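Local coordinates for uncharacterized protein DUF1470 (Jannaschia sp. CCS1, PDB 3H0N), which is of unknown function but, with its ABATE domain and a treble-clef zinc finger, possibly acts as a transcription regulator, at residues E61-L66 / P123-I128; R166-C169 / C173-R176. All coordinates share one frame; numbering follows the deposited sequence. Where two conformers were deposited one is given.

How the contacts relate
Contact 1 is buried and belongs to the part of the chain assigned to a putative stress-induced transcription regulator family, whereas contact 2 is only partly buried and belongs to the CGNR zinc finger. Their centres are about 28 Å apart, on opposite sides of the chain's centre, and they share no helix or strand. Contact 1 joins two helices far apart in sequence through aromatic and aliphatic side chains, with its polar groups bonded elsewhere in the same chain. Contact 2 joins a loop to the helix that follows it almost at once, and there a zinc ion and two bridging waters link the segments, beside a small apolar contact.

Contact 1 (E61-L66 / P123-I128)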
ATOM      1  N   GLU A  61      -7.646 -27.239  -2.376  1.00  9.53           N
ATOM      2  CA  GLU A  61      -9.056 -26.816  -2.546  1.00 11.35           C
ATOM      3  C   GLU A  61      -9.215 -25.335  -2.254  1.00 10.88           C
ATOM      4  O   GLU A  61      -9.913 -24.612  -2.995  1.00 10.91           O
ATOM      5  CB  GLU A  61     -10.001 -27.638  -1.681  1.00 13.83           C
ATOM      6  CG  GLU A  61     -11.470 -27.249  -1.856  1.00 22.37           C
ATOM      7  CD  GLU A  61     -12.419 -28.149  -1.049  1.00 40.89           C
ATOM      8  OE1 GLU A  61     -12.590 -29.316  -1.441  1.00 44.43           O
ATOM      9  OE2 GLU A  61     -12.978 -27.681  -0.024  1.00 48.92           O
ATOM     10  N   GLY A  62      -8.530 -24.838  -1.229  1.00 11.17           N
ATOM     11  CA  GLY A  62      -8.616 -23.440  -0.893  1.00 11.24           C
ATOM     12  C   GLY A  62      -8.046 -22.539  -1.977  1.00  9.74           C
ATOM     13  O   GLY A  62      -8.600 -21.467  -2.283  1.00 10.90           O
ATOM     14  N   PHE A  63      -6.906 -22.934  -2.561  1.00  9.80           N
ATOM     15  CA  PHE A  63      -6.336 -22.157  -3.645  1.00 10.41           C
ATOM     16  C   PHE A  63      -7.171 -22.224  -4.938  1.00  9.88           C
ATOM     17  O   PHE A  63      -7.227 -21.235  -5.656  1.00 11.45           O
ATOM     18  CB  PHE A  63      -4.865 -22.534  -3.865  1.00  9.90           C
ATOM     19  CG  PHE A  63      -3.944 -21.837  -2.940  1.00  9.64           C
ATOM     20  CD1 PHE A  63      -3.501 -20.559  -3.223  1.00 11.48           C
ATOM     21  CD2 PHE A  63      -3.549 -22.418  -1.768  1.00  9.97           C
ATOM     22  CE1 PHE A  63      -2.637 -19.893  -2.333  1.00 12.50           C
ATOM     23  CE2 PHE A  63      -2.691 -21.754  -0.901  1.00 12.41           C
ATOM     24  CZ  PHE A  63      -2.257 -20.490  -1.212  1.00 12.08           C
ATOM     25  N   VAL A  64      -7.784 -23.366  -5.209  1.00 10.61           N
ATOM     26  CA  VAL A  64      -8.705 -23.445  -6.367  1.00 10.49           C
ATOM     27  C   VAL A  64      -9.875 -22.477  -6.181  1.00 11.14           C
ATOM     28  O   VAL A  64     -10.254 -21.765  -7.123  1.00 11.86           O
ATOM     29  CB  VAL A  64      -9.153 -24.912  -6.607  1.00 11.10           C
ATOM     30  CG1 VAL A  64     -10.351 -24.971  -7.621  1.00 14.71           C
ATOM     31  CG2 VAL A  64      -7.964 -25.709  -7.123  1.00 14.16           C
ATOM     32  N   GLU A  65     -10.443 -22.427  -4.974  1.00 10.02           N
ATOM     33  CA  GLU A  65     -11.525 -21.497  -4.700  1.00 11.03           C
ATOM     34  C   GLU A  65     -11.073 -20.046  -4.774  1.00 11.65           C
ATOM     35  O   GLU A  65     -11.763 -19.187  -5.345  1.00 12.64           O
ATOM     36  CB  GLU A  65     -12.155 -21.784  -3.355  1.00 13.26           C
ATOM     37  CG  GLU A  65     -13.292 -20.839  -2.945  1.00 20.05           C
ATOM     38  CD  GLU A  65     -14.525 -20.761  -3.885  1.00 27.80           C
ATOM     39  OE1 GLU A  65     -14.652 -21.520  -4.883  1.00 27.21           O
ATOM     40  OE2 GLU A  65     -15.399 -19.905  -3.586  1.00 32.57           O
ATOM     41  N   LEU A  66      -9.896 -19.766  -4.223  1.00  9.76           N
ATOM     42  CA  LEU A  66      -9.328 -18.409  -4.317  1.00 11.02           C
ATOM     43  C   LEU A  66      -9.170 -18.006  -5.784  1.00 11.36           C
ATOM     44  O   LEU A  66      -9.528 -16.899  -6.174  1.00 11.88           O
ATOM     45  CB  LEU A  66      -7.994 -18.324  -3.567  1.00  9.87           C
ATOM     46  CG  LEU A  66      -7.305 -16.976  -3.636  1.00 10.68           C
ATOM     47  CD1 LEU A  66      -8.184 -15.822  -3.116  1.00 11.38           C
ATOM     48  CD2 LEU A  66      -5.977 -17.051  -2.859  1.00 12.27           C
ATOM     49  N   PRO A 123      -6.188 -18.166   4.231  1.00 10.48           N
ATOM     50  CA  PRO A 123      -6.612 -16.793   4.562  1.00 11.80           C
ATOM     51  C   PRO A 123      -5.548 -15.728   4.334  1.00 10.29           C
ATOM     52  O   PRO A 123      -5.864 -14.644   3.859  1.00  9.37           O
ATOM     53  CB  PRO A 123      -6.996 -16.912   6.034  1.00 10.40           C
ATOM     54  CG  PRO A 123      -7.506 -18.303   6.149  1.00 11.52           C
ATOM     55  CD  PRO A 123      -6.552 -19.118   5.307  1.00  9.74           C
HETATM   56  N   MSE A 124      -4.291 -16.035   4.652  0.50  9.86           N
HETATM   57  CA  MSE A 124      -3.195 -15.091   4.421  0.50  9.95           C
HETATM   58  C   MSE A 124      -3.084 -14.726   2.942  0.50  9.38           C
HETATM   59  O   MSE A 124      -3.007 -13.544   2.583  0.50  7.61           O
HETATM   60  CB  MSE A 124      -1.838 -15.644   4.906  0.50 10.13           C
HETATM   61  CG  MSE A 124      -0.609 -14.970   4.297  0.50  8.15           C
HETATM   62 SE   MSE A 124       0.979 -16.008   4.807  0.37 13.45          SE
HETATM   63  CE  MSE A 124       2.341 -15.170   3.749  0.50 16.93           C
ATOM     64  N   TRP A 125      -3.030 -15.750   2.094  1.00 10.15           N
ATOM     65  CA  TRP A 125      -2.867 -15.513   0.647  1.00  9.18           C
ATOM     66  C   TRP A 125      -4.101 -14.865   0.044  1.00  8.44           C
ATOM     67  O   TRP A 125      -3.955 -14.043  -0.852  1.00  9.25           O
ATOM     68  CB  TRP A 125      -2.404 -16.789  -0.068  1.00 10.17           C
ATOM     69  CG  TRP A 125      -0.941 -17.000   0.172  1.00  8.73           C
ATOM     70  CD1 TRP A 125      -0.373 -17.857   1.034  1.00 11.33           C
ATOM     71  CD2 TRP A 125       0.105 -16.197  -0.373  1.00  8.79           C
ATOM     72  NE1 TRP A 125       1.009 -17.679   1.036  1.00 13.78           N
ATOM     73  CE2 TRP A 125       1.318 -16.653   0.184  1.00 12.88           C
ATOM     74  CE3 TRP A 125       0.133 -15.147  -1.290  1.00 10.65           C
ATOM     75  CZ2 TRP A 125       2.556 -16.073  -0.140  1.00 13.60           C
ATOM     76  CZ3 TRP A 125       1.362 -14.581  -1.599  1.00 12.85           C
ATOM     77  CH2 TRP A 125       2.537 -15.035  -1.035  1.00 14.94           C
ATOM     78  N   THR A 126      -5.282 -15.137   0.582  1.00  8.52           N
ATOM     79  CA  THR A 126      -6.485 -14.442   0.172  1.00  9.90           C
ATOM     80  C   THR A 126      -6.364 -12.961   0.456  1.00 10.64           C
ATOM     81  O   THR A 126      -6.652 -12.129  -0.419  1.00 10.17           O
ATOM     82  CB  THR A 126      -7.732 -15.029   0.842  1.00  8.54           C
ATOM     83  OG1 THR A 126      -7.838 -16.412   0.487  1.00 10.36           O
ATOM     84  CG2 THR A 126      -8.980 -14.297   0.357  1.00 11.47           C
ATOM     85  N   ALA A 127      -5.923 -12.585   1.653  1.00  8.89           N
ATOM     86  CA  ALA A 127      -5.747 -11.180   1.992  1.00  9.83           C
ATOM     87  C   ALA A 127      -4.689 -10.506   1.160  1.00  8.68           C
ATOM     88  O   ALA A 127      -4.867  -9.344   0.739  1.00 10.05           O
ATOM     89  CB  ALA A 127      -5.398 -11.056   3.509  1.00 10.57           C
ATOM     90  N   ILE A 128      -3.567 -11.185   0.941  1.00  8.35           N
ATOM     91  CA  ILE A 128      -2.473 -10.616   0.163  1.00 10.17           C
ATOM     92  C   ILE A 128      -2.934 -10.342  -1.260  1.00  8.72           C
ATOM     93  O   ILE A 128      -2.692  -9.262  -1.835  1.00  9.53           O
ATOM     94  CB  ILE A 128      -1.266 -11.552   0.154  1.00  9.46           C
ATOM     95  CG1 ILE A 128      -0.620 -11.599   1.566  1.00  9.17           C
ATOM     96  CG2 ILE A 128      -0.177 -11.082  -0.827  1.00 10.32           C
ATOM     97  CD1 ILE A 128       0.425 -12.707   1.729  1.00 10.28           C
TER
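Phe63 and Trp125 meet where helix 58-78 runs beside helix 121-138. The outer end of the phenylalanine ring does the touching: CE1 lies 3.8 Å from Trp125 CB, and CZ reaches the five-membered ring of the indole at Trp125 CD1, 3.9 Å away. The rings are inclined at 47° with centroids 5.8 Å apart, an oblique meeting that is neither a stack nor a T-shaped pair. A long, flat phenylalanine suits this place, where the axes of 61-66 and 123-128 come no closer than 10.5 Å. The tryptophan, with CG beside its own backbone N (chi1 -77°), carries the far, six-membered end of its indole away from helix 58-78, and NE1 is satisfied by Ser51.

One turn further on, Leu66 passes alongside Thr126. Its CD1 lies 3.7 Å from Thr126 OG1 and 3.9 Å from Thr126 CG2, while CD2 rests against the backbone of the opposite helix. Threonine can turn its hydroxyl to this apolar neighbour because OG1 is hydrogen-bonded to Val122 O within its own helix. With an alanine in place of Leu66, both methyl branches would be gone, which is likely to open a gap beside Thr126 and leave its methyl group less firmly packed.

Away from this buried seam, Glu65 is partly exposed and pairs with Arg68 along its own helix. Leu18 of helix 10-22 touches both Phe63 and Leu66, and Val14 touches Trp125. The result is a near-parallel helix pair, crossing at -19°, with a third helix packed on it, consistent with the helical core of the ABATE domain.

Contact 2 (R166-C169 / C173-R176); sequences RQYC and CQNR. With ZN (zinc ion), chain B.
The thiolate sulfur of Cys173 is gripped from two directions, by the zinc ion and by the guanidinium group of Arg176. SG binds zinc at 2.3 Å, and Arg176, one helical turn further on, sends both NH1 and NH2 to the same sulfur in weak hydrogen bonds, the shorter being 3.3 Å from NH1 to Cys173 SG. Such a positive group would probably draw off some of the negative charge that four cysteines bring to the metal. Cysteine suits the position because a soft sulfur close to the backbone can bind zinc while its CB stays in apolar contact with Tyr168 CB.

Cys169 SG, from the loop, is the second sulfur, also 2.3 Å from zinc. It stands between backbone N and carbonyl carbon (chi1 69°), which places it 3.7 Å from Cys173 SG, the two held together by the shared metal. Cys148 and Cys153 complete the site.

Beyond the metal, Gln174 crosses Tyr168 at about a right angle, the amide plane turned 82° from the ring. The tyrosine suits its place by offering a broad, flat ring whose edge the amide can meet: Gln174 OE1 comes in there, 3.5 Å from Tyr168 CD2, brought by a bend at chi2 (84°). A long amide is apt because it also serves water: Gln174 OE1 accepts from a water 2.8 Å away that in turn accepts from Gln167 N, and Gln174 NE2 donates to another that links it to Gln167 OE1. Loop and helix are thus tied by the metal through their cysteines and by two waters through their glutamines.

Two cysteines spaced CXXXC, one just ahead of helix 171-180 and one inside it, form the C-terminal half of the four-cysteine site of this treble-clef zinc finger.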
ATOM      1  N   ARG A 166      -0.291  -3.400 -24.480  1.00 12.12           N
ATOM      2  CA  ARG A 166      -0.019  -4.831 -24.599  1.00 11.40           C
ATOM      3  C   ARG A 166      -1.312  -5.632 -24.796  1.00 10.56           C
ATOM      4  O   ARG A 166      -2.310  -5.375 -24.136  1.00 12.71           O
ATOM      5  CB  ARG A 166       0.684  -5.321 -23.333  1.00 11.91           C
ATOM      6  CG  ARG A 166       1.163  -6.774 -23.396  1.00 11.99           C
ATOM      7  CD  ARG A 166       2.143  -7.080 -22.250  1.00 14.18           C
ATOM      8  NE  ARG A 166       3.363  -6.316 -22.466  1.00 13.90           N
ATOM      9  CZ  ARG A 166       4.184  -5.837 -21.527  1.00 12.21           C
ATOM     10  NH1 ARG A 166       3.986  -6.106 -20.254  1.00 13.66           N
ATOM     11  NH2 ARG A 166       5.224  -5.135 -21.908  1.00 15.22           N
ATOM     12  N   GLN A 167      -1.252  -6.596 -25.699  1.00 10.99           N
ATOM     13  CA  GLN A 167      -2.418  -7.351 -26.190  1.00 12.57           C
ATOM     14  C   GLN A 167      -2.390  -8.813 -25.777  1.00 12.06           C
ATOM     15  O   GLN A 167      -3.421  -9.472 -25.833  1.00 10.87           O
ATOM     16  CB  GLN A 167      -2.477  -7.278 -27.745  1.00 15.81           C
ATOM     17  CG  GLN A 167      -2.691  -5.854 -28.265  1.00 25.84           C
ATOM     18  CD  GLN A 167      -2.683  -5.708 -29.798  1.00 36.01           C
ATOM     19  OE1 GLN A 167      -2.045  -6.471 -30.527  1.00 34.84           O
ATOM     20  NE2 GLN A 167      -3.409  -4.709 -30.280  1.00 47.04           N
ATOM     21  N   TYR A 168      -1.215  -9.339 -25.438  1.00 10.11           N
ATOM     22  CA  TYR A 168      -0.981 -10.763 -25.262  1.00 10.05           C
ATOM     23  C   TYR A 168      -0.418 -11.043 -23.901  1.00  9.65           C
ATOM     24  O   TYR A 168       0.340 -10.230 -23.341  1.00 10.92           O
ATOM     25  CB  TYR A 168      -0.067 -11.340 -26.384  1.00 11.00           C
ATOM     26  CG  TYR A 168      -0.630 -11.077 -27.783  1.00 11.23           C
ATOM     27  CD1 TYR A 168      -1.784 -11.704 -28.209  1.00 12.45           C
ATOM     28  CD2 TYR A 168      -0.081 -10.146 -28.639  1.00 11.52           C
ATOM     29  CE1 TYR A 168      -2.326 -11.424 -29.440  1.00 10.74           C
ATOM     30  CE2 TYR A 168      -0.637  -9.861 -29.869  1.00 14.32           C
ATOM     31  CZ  TYR A 168      -1.746 -10.502 -30.257  1.00 12.74           C
ATOM     32  OH  TYR A 168      -2.357 -10.253 -31.477  1.00 15.86           O
ATOM     33  N   CYS A 169      -0.726 -12.223 -23.386  1.00  9.07           N
ATOM     34  CA  CYS A 169      -0.423 -12.585 -22.001  1.00  8.97           C
ATOM     35  C   CYS A 169       1.035 -12.895 -21.762  1.00 11.81           C
ATOM     36  O   CYS A 169       1.459 -12.974 -20.614  1.00 11.93           O
ATOM     37  CB  CYS A 169      -1.218 -13.805 -21.533  1.00  9.47           C
ATOM     38  SG  CYS A 169      -0.726 -15.371 -22.344  1.00  9.68           S
ATOM     39  N   CYS A 173       2.662 -16.141 -26.594  1.00 10.19           N
ATOM     40  CA  CYS A 173       1.564 -15.766 -27.458  1.00  8.97           C
ATOM     41  C   CYS A 173       1.951 -14.659 -28.424  1.00 10.82           C
ATOM     42  O   CYS A 173       1.546 -14.674 -29.572  1.00 11.13           O
ATOM     43  CB  CYS A 173       0.335 -15.382 -26.618  1.00  8.44           C
ATOM     44  SG  CYS A 173      -0.433 -16.800 -25.758  1.00  9.50           S
ATOM     45  N   GLN A 174       2.739 -13.704 -27.972  1.00  5.80           N
ATOM     46  CA  GLN A 174       3.305 -12.692 -28.865  1.00  5.18           C
ATOM     47  C   GLN A 174       4.025 -13.368 -30.051  1.00  8.31           C
ATOM     48  O   GLN A 174       3.882 -12.948 -31.198  1.00  7.75           O
ATOM     49  CB  GLN A 174       4.230 -11.744 -28.065  1.00  4.74           C
ATOM     50  CG  GLN A 174       4.582 -10.471 -28.759  1.00  5.17           C
ATOM     51  CD  GLN A 174       3.507  -9.387 -28.570  1.00  3.53           C
ATOM     52  OE1 GLN A 174       3.047  -9.094 -27.441  1.00  4.66           O
ATOM     53  NE2 GLN A 174       3.181  -8.715 -29.662  1.00  3.83           N
ATOM     54  N   ASN A 175       4.855 -14.356 -29.757  1.00  9.15           N
ATOM     55  CA  ASN A 175       5.652 -15.079 -30.791  1.00  8.60           C
ATOM     56  C   ASN A 175       4.787 -15.910 -31.711  1.00 11.40           C
ATOM     57  O   ASN A 175       5.039 -15.962 -32.919  1.00 12.30           O
ATOM     58  CB  ASN A 175       6.664 -16.018 -30.120  1.00  6.94           C
ATOM     59  CG  ASN A 175       7.866 -15.318 -29.610  1.00  8.64           C
ATOM     60  OD1 ASN A 175       8.146 -14.186 -29.997  1.00 10.99           O
ATOM     61  ND2 ASN A 175       8.631 -16.007 -28.767  1.00  8.45           N
ATOM     62  N   ARG A 176       3.777 -16.574 -31.151  1.00 10.65           N
ATOM     63  CA  ARG A 176       2.865 -17.396 -31.971  1.00  9.77           C
ATOM     64  C   ARG A 176       2.128 -16.548 -32.999  1.00 11.01           C
ATOM     65  O   ARG A 176       2.029 -16.893 -34.155  1.00 10.73           O
ATOM     66  CB  ARG A 176       1.896 -18.129 -31.080  1.00 11.37           C
ATOM     67  CG  ARG A 176       1.075 -19.203 -31.806  1.00 15.98           C
ATOM     68  CD  ARG A 176       0.226 -19.999 -30.837  1.00 22.54           C
ATOM     69  NE  ARG A 176       0.861 -19.953 -29.532  1.00 23.47           N
ATOM     70  CZ  ARG A 176       0.434 -19.262 -28.475  1.00 25.32           C
ATOM     71  NH1 ARG A 176      -0.715 -18.583 -28.480  1.00  9.04           N
ATOM     72  NH2 ARG A 176       1.174 -19.281 -27.370  1.00 17.62           N
TER
HETATM   73 ZN    ZN B 201      -1.932 -15.894 -24.272  1.00  9.23          ZN
HETATM   74  O   HOH W   1       1.235  -7.044 -27.006  1.00 16.30           O
HETATM   75  O   HOH W   2       1.117  -6.492 -29.960  1.00 25.73           O